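Local coordinates for protein isoaspartyl dipeptidase (Fervidobacterium islandicum, PDB 7CDH) that probably hydrolyses isoaspartyl (beta-aspartyl) dipeptides at a two-zinc centre, as an M38 metallopeptidase of the amidohydrolase family thought to help repair damaged proteins, at residues Arg143-Ile148 with Met184-Ala189; Arg104-Leu109 with Val135-Ser140; Ile2-Asn7 with Phe41-Tyr46; Asn49-Leu54 with Phe354-Glu359. One frame throughout, in Å; residues are numbered along the deposited sequence.

Interaction 1 (Arg143-Ile148 with Met184-Ala189); sequences RDIVLI and MISGKA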
loop_
_atom_site.group_PDB
_atom_site.type_symbol
_atom_site.label_atom_id
_atom_site.label_comp_id
_atom_site.label_asym_id
_atom_site.label_seq_id
_atom_site.Cartn_x
_atom_site.Cartn_y
_atom_site.Cartn_z
ATOM N N ARG A 143 8.312 10.608 12.685
ATOM C CA ARG A 143 8.843 9.288 13.095
ATOM C C ARG A 143 10.360 9.241 12.899
ATOM O O ARG A 143 11.004 8.642 13.755
ATOM C CB ARG A 143 8.220 8.132 12.322
ATOM C CG ARG A 143 6.787 7.858 12.711
ATOM C CD ARG A 143 6.218 6.818 11.754
ATOM N NE ARG A 143 6.879 5.577 12.061
ATOM C CZ ARG A 143 6.499 4.799 13.058
ATOM N NH1 ARG A 143 5.462 5.185 13.803
ATOM N NH2 ARG A 143 7.176 3.674 13.312
ATOM N N ASP A 144 10.893 9.863 11.842
ATOM C CA ASP A 144 12.352 9.888 11.556
ATOM C C ASP A 144 13.103 10.498 12.742
ATOM O O ASP A 144 14.025 9.854 13.272
ATOM C CB ASP A 144 12.665 10.610 10.260
ATOM C CG ASP A 144 12.299 9.865 8.994
ATOM O OD1 ASP A 144 11.745 8.739 9.100
ATOM O OD2 ASP A 144 12.596 10.428 7.885
ATOM N N ILE A 145 12.680 11.667 13.196
ATOM C CA ILE A 145 13.393 12.391 14.282
ATOM C C ILE A 145 13.138 11.682 15.612
ATOM O O ILE A 145 14.003 11.677 16.434
ATOM C CB ILE A 145 13.024 13.881 14.286
ATOM C CG1 ILE A 145 13.953 14.671 15.216
ATOM C CG2 ILE A 145 11.552 14.073 14.611
ATOM C CD1 ILE A 145 13.900 16.190 15.028
ATOM N N VAL A 146 12.021 11.008 15.816
ATOM C CA VAL A 146 11.791 10.339 17.129
ATOM C C VAL A 146 12.643 9.060 17.153
ATOM O O VAL A 146 13.389 8.898 18.125
ATOM C CB VAL A 146 10.286 10.153 17.408
ATOM C CG1 VAL A 146 9.979 9.297 18.627
ATOM C CG2 VAL A 146 9.597 11.488 17.567
ATOM N N LEU A 147 12.697 8.289 16.062
ATOM C CA LEU A 147 13.245 6.901 16.088
ATOM C C LEU A 147 14.751 6.828 15.780
ATOM O O LEU A 147 15.375 5.833 16.169
ATOM C CB LEU A 147 12.481 6.026 15.090
ATOM C CG LEU A 147 11.012 5.771 15.411
ATOM C CD1 LEU A 147 10.464 4.737 14.437
ATOM C CD2 LEU A 147 10.814 5.303 16.843
ATOM N N ILE A 148 15.307 7.767 15.033
ATOM C CA ILE A 148 16.724 7.751 14.550
ATOM C C ILE A 148 17.561 8.811 15.281
ATOM O O ILE A 148 17.403 10.003 15.001
ATOM C CB ILE A 148 16.702 7.994 13.039
ATOM C CG1 ILE A 148 15.864 6.931 12.336
ATOM C CG2 ILE A 148 18.104 8.053 12.497
ATOM C CD1 ILE A 148 15.465 7.338 10.964
ATOM N N MET A 184 10.297 17.839 20.177
ATOM C CA MET A 184 9.885 17.904 21.600
ATOM C C MET A 184 9.837 16.478 22.190
ATOM O O MET A 184 10.307 16.280 23.313
ATOM C CB MET A 184 8.515 18.578 21.746
ATOM C CG MET A 184 8.498 20.024 21.278
ATOM S SD MET A 184 6.871 20.816 21.289
ATOM C CE MET A 184 6.538 20.843 23.048
ATOM N N ILE A 185 9.266 15.519 21.474
ATOM C CA ILE A 185 9.111 14.125 21.963
ATOM C C ILE A 185 10.504 13.516 22.181
ATOM O O ILE A 185 10.696 12.731 23.133
ATOM C CB ILE A 185 8.262 13.339 20.942
ATOM C CG1 ILE A 185 6.824 13.868 20.884
ATOM C CG2 ILE A 185 8.285 11.837 21.212
ATOM C CD1 ILE A 185 6.004 13.338 19.690
ATOM N N SER A 186 11.449 13.841 21.311
ATOM C CA SER A 186 12.758 13.164 21.202
ATOM C C SER A 186 13.844 13.942 21.974
ATOM O O SER A 186 14.995 13.462 22.071
ATOM C CB SER A 186 13.103 12.988 19.738
ATOM O OG SER A 186 13.450 14.220 19.141
ATOM N N GLY A 187 13.514 15.110 22.505
ATOM C CA GLY A 187 14.480 15.937 23.237
ATOM C C GLY A 187 15.533 16.517 22.315
ATOM O O GLY A 187 16.566 16.899 22.811
ATOM N N LYS A 188 15.262 16.625 21.019
ATOM C CA LYS A 188 16.165 17.270 20.025
ATOM C C LYS A 188 15.622 18.640 19.589
ATOM O O LYS A 188 14.464 18.933 19.863
ATOM C CB LYS A 188 16.284 16.331 18.833
ATOM C CG LYS A 188 16.824 14.967 19.191
ATOM C CD LYS A 188 17.133 14.184 17.955
ATOM C CE LYS A 188 16.769 12.723 18.021
ATOM N NZ LYS A 188 16.683 12.204 16.646
ATOM N N ALA A 189 16.407 19.430 18.865
ATOM C CA ALA A 189 16.075 20.836 18.512
ATOM C C ALA A 189 14.925 20.907 17.496
ATOM O O ALA A 189 14.135 21.829 17.596
ATOM C CB ALA A 189 17.295 21.553 17.981
#
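K188 NZ lies at the C-terminal end of helix 141-147 and donates to I145 O in its last turn and to I148 O just past its end, joining this helix to the loop that leaves helix 169-186; both helices belong to the outer layer of the amidohydrolase TIM barrel. The bond to I145 O, 2.7 Å long, arrives in the carbonyl plane on a lone pair. That to I148 O, 2.8 Å, comes from above its carbonyl plane, 40° out of it. The lysine chain is bent at chi3 (-140°), which carries its tip past the side chain of I145, the two running in opposite directions with I145 CG1 3.9 Å from NZ. S186 CB fills the space alongside, 3.7 Å from I145 O, while its OG is turned back to its own helix and bonds to G182 O.

Farther along, V146 sets CG2 against I185 CG2 at 3.9 Å, a purely apolar contact between the helices. F73 and D100 of a second subunit pack on V146 and I185, so the interhelical seam also borders an oligomer interface. G187, with phi at 69°, takes the chain out of the helix and so starts the turn from which K188 comes back toward I145. The ammonium group also bonds to D149 O and V151 O, where the chain enters strand 151-159; its positive charge probably suits the carbonyl-rich helix end, its three protons shared among main-chain oxygens of I145, I148, D149 and V151.

Interaction 2 (Arg104-Leu109 with Val135-Ser140); sequences RSLENL and VTFTGS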
loop_
_atom_site.group_PDB
_atom_site.type_symbol
_atom_site.label_atom_id
_atom_site.label_comp_id
_atom_site.label_asym_id
_atom_site.label_seq_id
_atom_site.Cartn_x
_atom_site.Cartn_y
_atom_site.Cartn_z
ATOM N N ARG A 104 20.440 9.749 -4.516
ATOM C CA ARG A 104 21.072 9.849 -3.180
ATOM C C ARG A 104 20.022 9.426 -2.156
ATOM O O ARG A 104 18.958 9.999 -2.164
ATOM C CB ARG A 104 21.552 11.276 -2.939
ATOM C CG ARG A 104 22.365 11.866 -4.075
ATOM C CD ARG A 104 23.741 11.247 -4.122
ATOM N NE ARG A 104 24.631 12.130 -4.843
ATOM C CZ ARG A 104 25.919 11.910 -5.023
ATOM N NH1 ARG A 104 26.464 10.800 -4.555
ATOM N NH2 ARG A 104 26.639 12.802 -5.684
ATOM N N SER A 105 20.302 8.402 -1.372
ATOM C CA SER A 105 19.378 7.785 -0.405
ATOM C C SER A 105 19.663 8.311 1.011
ATOM O O SER A 105 20.824 8.604 1.358
ATOM C CB SER A 105 19.496 6.271 -0.520
ATOM O OG SER A 105 20.299 5.711 0.489
ATOM N N LEU A 106 18.625 8.380 1.828
ATOM C CA LEU A 106 18.759 8.736 3.252
ATOM C C LEU A 106 19.584 7.669 3.967
ATOM O O LEU A 106 20.354 8.027 4.879
ATOM C CB LEU A 106 17.362 8.889 3.852
ATOM C CG LEU A 106 16.646 10.180 3.468
ATOM C CD1 LEU A 106 15.248 10.182 4.051
ATOM C CD2 LEU A 106 17.430 11.392 3.952
ATOM N N GLU A 107 19.462 6.407 3.577
ATOM C CA GLU A 107 20.071 5.289 4.347
ATOM C C GLU A 107 21.589 5.359 4.130
ATOM O O GLU A 107 22.371 5.073 5.067
ATOM C CB GLU A 107 19.500 3.928 3.930
ATOM C CG GLU A 107 18.031 3.754 4.241
ATOM C CD GLU A 107 17.044 4.401 3.268
ATOM O OE1 GLU A 107 17.484 5.029 2.245
ATOM O OE2 GLU A 107 15.821 4.318 3.563
ATOM N N ASN A 108 21.988 5.778 2.940
ATOM C CA ASN A 108 23.415 6.043 2.618
ATOM C C ASN A 108 23.916 7.239 3.443
ATOM O O ASN A 108 25.075 7.184 3.887
ATOM C CB ASN A 108 23.563 6.258 1.121
ATOM C CG ASN A 108 24.973 6.498 0.648
ATOM O OD1 ASN A 108 25.214 7.506 -0.040
ATOM N ND2 ASN A 108 25.855 5.556 0.925
ATOM N N LEU A 109 23.091 8.283 3.617
ATOM C CA LEU A 109 23.450 9.480 4.397
ATOM C C LEU A 109 23.749 9.076 5.838
ATOM O O LEU A 109 24.723 9.556 6.409
ATOM C CB LEU A 109 22.305 10.471 4.332
ATOM C CG LEU A 109 22.493 11.686 5.230
ATOM C CD1 LEU A 109 23.668 12.501 4.733
ATOM C CD2 LEU A 109 21.236 12.531 5.273
ATOM N N VAL A 135 11.440 13.210 1.361
ATOM C CA VAL A 135 11.834 11.780 1.488
ATOM C C VAL A 135 12.018 11.523 2.982
ATOM O O VAL A 135 12.415 12.455 3.693
ATOM C CB VAL A 135 13.147 11.466 0.739
ATOM C CG1 VAL A 135 12.975 11.523 -0.760
ATOM C CG2 VAL A 135 14.314 12.385 1.195
ATOM N N THR A 136 11.770 10.298 3.431
ATOM C CA THR A 136 11.814 9.937 4.863
ATOM C C THR A 136 12.411 8.538 4.946
ATOM O O THR A 136 12.446 7.891 3.922
ATOM C CB THR A 136 10.432 10.085 5.518
ATOM O OG1 THR A 136 9.589 9.031 5.054
ATOM C CG2 THR A 136 9.773 11.410 5.204
ATOM N N PHE A 137 12.950 8.174 6.104
ATOM C CA PHE A 137 13.410 6.811 6.422
ATOM C C PHE A 137 12.227 5.879 6.684
ATOM O O PHE A 137 12.349 4.719 6.372
ATOM C CB PHE A 137 14.253 6.830 7.692
ATOM C CG PHE A 137 15.593 7.490 7.564
ATOM C CD1 PHE A 137 15.753 8.842 7.834
ATOM C CD2 PHE A 137 16.699 6.756 7.194
ATOM C CE1 PHE A 137 17.002 9.447 7.748
ATOM C CE2 PHE A 137 17.947 7.358 7.131
ATOM C CZ PHE A 137 18.113 8.694 7.429
ATOM N N THR A 138 11.146 6.387 7.289
ATOM C CA THR A 138 10.075 5.602 7.966
ATOM C C THR A 138 8.680 6.039 7.504
ATOM O O THR A 138 7.725 5.580 8.091
ATOM C CB THR A 138 10.119 5.787 9.491
ATOM O OG1 THR A 138 9.715 7.148 9.658
ATOM C CG2 THR A 138 11.464 5.527 10.146
ATOM N N GLY A 139 8.540 6.956 6.556
ATOM C CA GLY A 139 7.209 7.383 6.081
ATOM C C GLY A 139 6.715 8.676 6.685
ATOM O O GLY A 139 5.708 9.233 6.158
ATOM N N SER A 140 7.333 9.178 7.750
ATOM C CA SER A 140 6.999 10.543 8.246
ATOM C C SER A 140 8.245 11.191 8.839
ATOM O O SER A 140 9.052 10.474 9.478
ATOM C CB SER A 140 5.806 10.543 9.215
ATOM O OG SER A 140 6.126 10.110 10.543
HETATM O O HOH W 1 14.294 6.434 2.419
#
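E107 OE2 is gripped twice: R143 of a neighbouring subunit forms a salt bridge with it, and a water 2.8 Å away donates to it and, at the same distance, to T136 O. This bridge ties the first turn of a TIM-barrel helix, 106-118, to the loop between strand 122-127 and helix 141-147. The same R143 makes a weak bond to F137 O. L106 carries the apolar part of the contact. Its CB stands over one face of the F137 ring, 3.8 Å from the centroid and 17° off the normal, a CH-pi contact displaced toward the rim. Its CD1 reaches over the main chain to T136 C at 3.4 Å and also touches V135 CG2. F137 CG sits beside its own backbone N and anti to the carbonyl carbon (chi1 -70°), which brings CE2 and CZ to the L106 end of the helix. With an alanine at F137, L106 CB would probably lose its aromatic cover and a gap would open between the helix start and I125 and T127 of strand 122-127. Each segment is held in shape locally: T136 OG1 accepts from G139 N in an ST motif, and S105 N-caps helix 106-118, its OG taking N108 N at 3.0 Å.

Interaction 3 (Ile2-Asn7 with Phe41-Tyr46); sequences IKIIKN and FEHEIY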
loop_
_atom_site.group_PDB
_atom_site.type_symbol
_atom_site.label_atom_id
_atom_site.label_comp_id
_atom_site.label_asym_id
_atom_site.label_seq_id
_atom_site.Cartn_x
_atom_site.Cartn_y
_atom_site.Cartn_z
ATOM N N ILE A 2 43.406 9.714 30.039
ATOM C CA ILE A 2 43.352 11.140 30.454
ATOM C C ILE A 2 44.523 11.879 29.818
ATOM O O ILE A 2 45.609 11.302 29.790
ATOM C CB ILE A 2 43.358 11.236 31.983
ATOM C CG1 ILE A 2 41.960 10.910 32.507
ATOM C CG2 ILE A 2 43.842 12.604 32.433
ATOM C CD1 ILE A 2 41.871 10.851 33.996
ATOM N N LYS A 3 44.285 13.081 29.282
ATOM C CA LYS A 3 45.329 13.895 28.617
ATOM C C LYS A 3 45.249 15.305 29.166
ATOM O O LYS A 3 44.172 15.673 29.709
ATOM C CB LYS A 3 45.156 13.949 27.101
ATOM C CG LYS A 3 44.942 12.607 26.426
ATOM C CD LYS A 3 44.983 12.696 24.911
ATOM C CE LYS A 3 44.685 11.380 24.209
ATOM N NZ LYS A 3 43.676 10.589 24.940
ATOM N N ILE A 4 46.349 16.046 29.015
ATOM C CA ILE A 4 46.493 17.459 29.464
ATOM C C ILE A 4 47.181 18.218 28.352
ATOM O O ILE A 4 48.303 17.798 27.997
ATOM C CB ILE A 4 47.339 17.604 30.747
ATOM C CG1 ILE A 4 46.735 16.875 31.945
ATOM C CG2 ILE A 4 47.573 19.076 31.057
ATOM C CD1 ILE A 4 47.294 15.497 32.127
ATOM N N ILE A 5 46.593 19.336 27.927
ATOM C CA ILE A 5 47.271 20.309 27.015
ATOM C C ILE A 5 47.792 21.477 27.869
ATOM O O ILE A 5 47.000 22.088 28.652
ATOM C CB ILE A 5 46.340 20.755 25.867
ATOM C CG1 ILE A 5 45.985 19.584 24.949
ATOM C CG2 ILE A 5 46.941 21.901 25.070
ATOM C CD1 ILE A 5 44.719 19.805 24.176
ATOM N N LYS A 6 49.102 21.717 27.773
ATOM C CA LYS A 6 49.828 22.726 28.583
ATOM C C LYS A 6 50.249 23.860 27.655
ATOM O O LYS A 6 50.582 23.565 26.496
ATOM C CB LYS A 6 51.042 22.098 29.279
ATOM C CG LYS A 6 50.701 21.254 30.500
ATOM C CD LYS A 6 51.894 20.847 31.355
ATOM C CE LYS A 6 51.493 20.404 32.751
ATOM N NZ LYS A 6 51.494 21.540 33.706
ATOM N N ASN A 7 50.218 25.098 28.160
ATOM C CA ASN A 7 50.992 26.253 27.619
ATOM C C ASN A 7 50.315 26.875 26.405
ATOM O O ASN A 7 51.016 27.604 25.688
ATOM C CB ASN A 7 52.416 25.885 27.169
ATOM C CG ASN A 7 53.293 25.391 28.301
ATOM O OD1 ASN A 7 53.004 25.684 29.461
ATOM N ND2 ASN A 7 54.364 24.672 27.964
ATOM N N PHE A 41 47.954 7.647 37.761
ATOM C CA PHE A 41 47.482 6.833 36.610
ATOM C C PHE A 41 48.209 7.301 35.353
ATOM O O PHE A 41 48.577 8.494 35.315
ATOM C CB PHE A 41 45.963 6.939 36.424
ATOM C CG PHE A 41 45.339 8.311 36.561
ATOM C CD1 PHE A 41 45.325 9.204 35.499
ATOM C CD2 PHE A 41 44.708 8.696 37.739
ATOM C CE1 PHE A 41 44.729 10.456 35.622
ATOM C CE2 PHE A 41 44.104 9.943 37.860
ATOM C CZ PHE A 41 44.108 10.820 36.799
ATOM N N GLU A 42 48.382 6.397 34.382
ATOM C CA GLU A 42 48.791 6.708 32.982
ATOM C C GLU A 42 47.985 7.911 32.460
ATOM O O GLU A 42 46.790 8.069 32.812
ATOM C CB GLU A 42 48.612 5.501 32.055
ATOM C CG GLU A 42 49.673 4.425 32.239
ATOM C CD GLU A 42 51.082 4.822 31.822
ATOM O OE1 GLU A 42 51.230 5.390 30.720
ATOM O OE2 GLU A 42 52.030 4.570 32.600
ATOM N N HIS A 43 48.635 8.737 31.645
ATOM C CA HIS A 43 48.169 10.092 31.263
ATOM C C HIS A 43 49.128 10.643 30.206
ATOM O O HIS A 43 50.325 10.336 30.279
ATOM C CB HIS A 43 48.035 10.980 32.513
ATOM C CG HIS A 43 49.333 11.465 33.065
ATOM N ND1 HIS A 43 50.516 10.755 32.929
ATOM C CD2 HIS A 43 49.638 12.579 33.761
ATOM C CE1 HIS A 43 51.497 11.425 33.492
ATOM N NE2 HIS A 43 50.984 12.546 34.011
ATOM N N GLU A 44 48.602 11.384 29.236
ATOM C CA GLU A 44 49.388 11.967 28.127
ATOM C C GLU A 44 49.455 13.479 28.367
ATOM O O GLU A 44 48.475 14.042 28.877
ATOM C CB GLU A 44 48.751 11.576 26.791
ATOM C CG GLU A 44 49.417 12.230 25.591
ATOM C CD GLU A 44 49.019 11.708 24.221
ATOM O OE1 GLU A 44 49.505 12.294 23.234
ATOM O OE2 GLU A 44 48.240 10.720 24.137
ATOM N N ILE A 45 50.583 14.101 28.027
ATOM C CA ILE A 45 50.788 15.572 28.117
ATOM C C ILE A 45 51.154 16.091 26.728
ATOM O O ILE A 45 51.962 15.442 26.056
ATOM C CB ILE A 45 51.879 15.883 29.160
ATOM C CG1 ILE A 45 51.409 15.465 30.560
ATOM C CG2 ILE A 45 52.290 17.348 29.085
ATOM C CD1 ILE A 45 52.250 15.981 31.712
ATOM N N TYR A 46 50.580 17.212 26.306
ATOM C CA TYR A 46 50.913 17.851 25.006
ATOM C C TYR A 46 51.321 19.308 25.268
ATOM O O TYR A 46 50.573 20.084 25.929
ATOM C CB TYR A 46 49.754 17.676 24.024
ATOM C CG TYR A 46 49.973 18.272 22.658
ATOM C CD1 TYR A 46 50.679 17.596 21.683
ATOM C CD2 TYR A 46 49.429 19.496 22.320
ATOM C CE1 TYR A 46 50.879 18.137 20.420
ATOM C CE2 TYR A 46 49.615 20.049 21.063
ATOM C CZ TYR A 46 50.345 19.371 20.102
ATOM O OH TYR A 46 50.524 19.930 18.861
#
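I2 begins the contact by crossing the ring of F41 at about a right angle. From CB, 4.0 Å from F41 CE1, the chain divides: CG2 stays near the same ring carbon, while CG1, followed by an extended chi2 of 175°, carries CD1 to 3.3 Å from CE1, with CZ close by. I28 and H29 of a neighbouring subunit pack on I2 and F41, placing this corner at an interface. An alanine in place of I2 would remove everything past CB and is likely to leave F41 CE1 and CZ, and I28 of the neighbour, facing a gap.

Beyond it the strands 2-6 and 43-46 run parallel, 17° apart, at one side of a four-stranded sheet in the small beta domain that accompanies the barrel in this family. I2 O accepts E44 N at 3.0 Å, I4 N gives to E44 O, I4 O takes Y46 N, and K6 N gives to Y46 O at 2.9 Å and 176°, with K6 bonding on to A48 through the backbone. One face carries K3, I5, E44 and Y46 and meets strands 354-358 and 372-376. There K3 and E44 lie side by side, pointing the same way, with K3 CE 3.6 Å from E44 OE2. On the other face I4 CD1 lies by H43 CD2.

K3 NZ stays 4.6 Å from E44 OE2, and E44 OE1 makes its salt bridge to K376. The polar bonding between the strands is thus main-chain, and the salt bridge of E44 probably helps tie the pair to strand 372-376.

Interaction 4 (Asn49-Leu54 with Phe354-Glu359); sequences NGLLLL and FILVDE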
loop_
_atom_site.group_PDB
_atom_site.type_symbol
_atom_site.label_atom_id
_atom_site.label_comp_id
_atom_site.label_asym_id
_atom_site.label_seq_id
_atom_site.Cartn_x
_atom_site.Cartn_y
_atom_site.Cartn_z
ATOM N N ASN A 49 52.826 25.095 23.548
ATOM C CA ASN A 49 53.452 26.444 23.590
ATOM C C ASN A 49 53.620 26.922 22.144
ATOM O O ASN A 49 54.032 26.108 21.286
ATOM C CB ASN A 49 54.764 26.474 24.386
ATOM C CG ASN A 49 55.473 27.804 24.239
ATOM O OD1 ASN A 49 54.999 28.841 24.721
ATOM N ND2 ASN A 49 56.555 27.793 23.478
ATOM N N GLY A 50 53.257 28.178 21.874
ATOM C CA GLY A 50 53.185 28.732 20.505
ATOM C C GLY A 50 51.818 28.557 19.850
ATOM O O GLY A 50 51.615 29.170 18.786
ATOM N N LEU A 51 50.897 27.778 20.448
ATOM C CA LEU A 51 49.575 27.447 19.854
ATOM C C LEU A 51 48.433 28.107 20.643
ATOM O O LEU A 51 48.536 28.253 21.873
ATOM C CB LEU A 51 49.386 25.925 19.790
ATOM C CG LEU A 51 50.537 25.116 19.185
ATOM C CD1 LEU A 51 50.204 23.633 19.165
ATOM C CD2 LEU A 51 50.913 25.590 17.786
ATOM N N LEU A 52 47.383 28.482 19.913
ATOM C CA LEU A 52 46.039 28.810 20.428
ATOM C C LEU A 52 45.234 27.497 20.446
ATOM O O LEU A 52 45.314 26.750 19.443
ATOM C CB LEU A 52 45.384 29.850 19.504
ATOM C CG LEU A 52 46.307 30.933 18.941
ATOM C CD1 LEU A 52 45.537 31.959 18.133
ATOM C CD2 LEU A 52 47.061 31.639 20.055
ATOM N N LEU A 53 44.555 27.205 21.561
ATOM C CA LEU A 53 43.548 26.135 21.727
ATOM C C LEU A 53 42.145 26.735 21.527
ATOM O O LEU A 53 41.754 27.609 22.325
ATOM C CB LEU A 53 43.683 25.500 23.115
ATOM C CG LEU A 53 42.714 24.345 23.382
ATOM C CD1 LEU A 53 43.122 23.104 22.602
ATOM C CD2 LEU A 53 42.607 24.020 24.856
ATOM N N LEU A 54 41.427 26.239 20.512
ATOM C CA LEU A 54 40.073 26.682 20.093
ATOM C C LEU A 54 39.089 25.522 20.296
ATOM O O LEU A 54 39.461 24.352 20.394
ATOM C CB LEU A 54 40.123 27.114 18.620
ATOM C CG LEU A 54 40.660 28.513 18.287
ATOM C CD1 LEU A 54 41.871 28.906 19.109
ATOM C CD2 LEU A 54 40.997 28.627 16.810
ATOM N N PHE A 354 38.543 20.073 20.114
ATOM C CA PHE A 354 39.473 21.237 20.096
ATOM C C PHE A 354 40.288 21.279 18.808
ATOM O O PHE A 354 40.519 20.227 18.214
ATOM C CB PHE A 354 40.551 21.127 21.174
ATOM C CG PHE A 354 40.094 20.697 22.543
ATOM C CD1 PHE A 354 39.070 21.359 23.195
ATOM C CD2 PHE A 354 40.736 19.664 23.203
ATOM C CE1 PHE A 354 38.640 20.944 24.444
ATOM C CE2 PHE A 354 40.330 19.274 24.470
ATOM C CZ PHE A 354 39.285 19.920 25.085
ATOM N N ILE A 355 40.707 22.468 18.384
ATOM C CA ILE A 355 41.798 22.607 17.380
ATOM C C ILE A 355 42.930 23.420 18.017
ATOM O O ILE A 355 42.701 24.261 18.909
ATOM C CB ILE A 355 41.314 23.208 16.044
ATOM C CG1 ILE A 355 40.749 24.615 16.209
ATOM C CG2 ILE A 355 40.321 22.284 15.366
ATOM C CD1 ILE A 355 40.519 25.369 14.901
ATOM N N LEU A 356 44.136 23.128 17.591
ATOM C CA LEU A 356 45.341 23.863 18.005
ATOM C C LEU A 356 45.848 24.585 16.771
ATOM O O LEU A 356 46.080 23.944 15.747
ATOM C CB LEU A 356 46.338 22.858 18.566
ATOM C CG LEU A 356 45.999 22.350 19.963
ATOM C CD1 LEU A 356 46.732 21.060 20.256
ATOM C CD2 LEU A 356 46.346 23.407 21.011
ATOM N N VAL A 357 45.926 25.897 16.862
ATOM C CA VAL A 357 46.341 26.774 15.741
ATOM C C VAL A 357 47.690 27.400 16.094
ATOM O O VAL A 357 47.981 27.633 17.272
ATOM C CB VAL A 357 45.205 27.774 15.537
ATOM C CG1 VAL A 357 45.588 28.910 14.622
ATOM C CG2 VAL A 357 43.984 27.032 15.025
ATOM N N ASP A 358 48.547 27.582 15.110
ATOM C CA ASP A 358 49.828 28.305 15.287
ATOM C C ASP A 358 49.516 29.805 15.459
ATOM O O ASP A 358 48.786 30.354 14.616
ATOM C CB ASP A 358 50.722 28.006 14.091
ATOM C CG ASP A 358 52.103 28.577 14.272
ATOM O OD1 ASP A 358 52.244 29.826 14.088
ATOM O OD2 ASP A 358 52.995 27.774 14.640
ATOM N N GLU A 359 50.008 30.456 16.518
ATOM C CA GLU A 359 49.622 31.859 16.839
ATOM C C GLU A 359 50.183 32.824 15.785
ATOM O O GLU A 359 49.574 33.873 15.597
ATOM C CB GLU A 359 50.038 32.239 18.258
ATOM C CG GLU A 359 51.547 32.282 18.460
ATOM C CD GLU A 359 52.004 32.626 19.868
ATOM O OE1 GLU A 359 51.127 32.910 20.730
ATOM O OE2 GLU A 359 53.240 32.626 20.086
HETATM O O HOH W 2 53.736 30.392 17.029
#
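An antiparallel strand pair joins the two ends of the chain in the beta domain beside the barrel: strand 51-59, leading toward the zinc ligands H61 and H63, is met by strand 354-358, which returns some 300 residues later. L52 and V357 form a hydrogen-bonded pair, L52 N to V357 O and V357 N to L52 O both 2.8 Å. L54 and I355 form the next. Its two bonds differ: L54 N meets I355 O almost straight at 174°, whereas I355 N approaches L54 O from above the carbonyl plane, 44° out of it. Past the end of the strands, E359 N adds a bond to G50 O at 3.1 Å, and a water also donates to this oxygen.

The side chains pack on both faces. L53, its CG anti to the backbone N (chi1 -178°), brings CD1 to F354 CB at 3.5 Å and to L356 CD2 at 3.6 Å. On the opposite face L54 CB rests on I355 CG1, and L54 CD2 reaches V357 CG2 at 3.8 Å. The side chains of L52 and E359 cross at about a right angle, L52 CD2 3.5 Å from E359 CB. The carboxylate of E359 lies by G50, and its OE1 forms a salt bridge with K9; D358 OD1 accepts Q360 N and S361 N as the chain turns.

G50 has a positive phi, a backbone that calls for glycine just before the strand begins. The first part of strand 51-59 pairs here with the returning strand 354-358 before continuing into the barrel, a beta domain built from both chain ends being typical of the amidohydrolase family.

In the fold
The contacts form two pairs on different sides of the molecule. Interactions 1 and 2, their centres 15 Å apart, belong to the helical outer layer of the barrel; D144 joins them, its OD1 meeting T138 OG1 at 2.6 Å and its OD2 meeting F137 N. Interactions 3 and 4, 16 Å apart, share the beta domain, where Y46 packs on L51 and L356. Main-chain ladders dominate there, while side-chain and water links carry the barrel-side contacts. Interactions 1 and 4 are buried and 2 and 3 partly so, yet only interaction 4 is untouched by other subunits. The loop closed by interaction 4 encloses interactions 1 and 2.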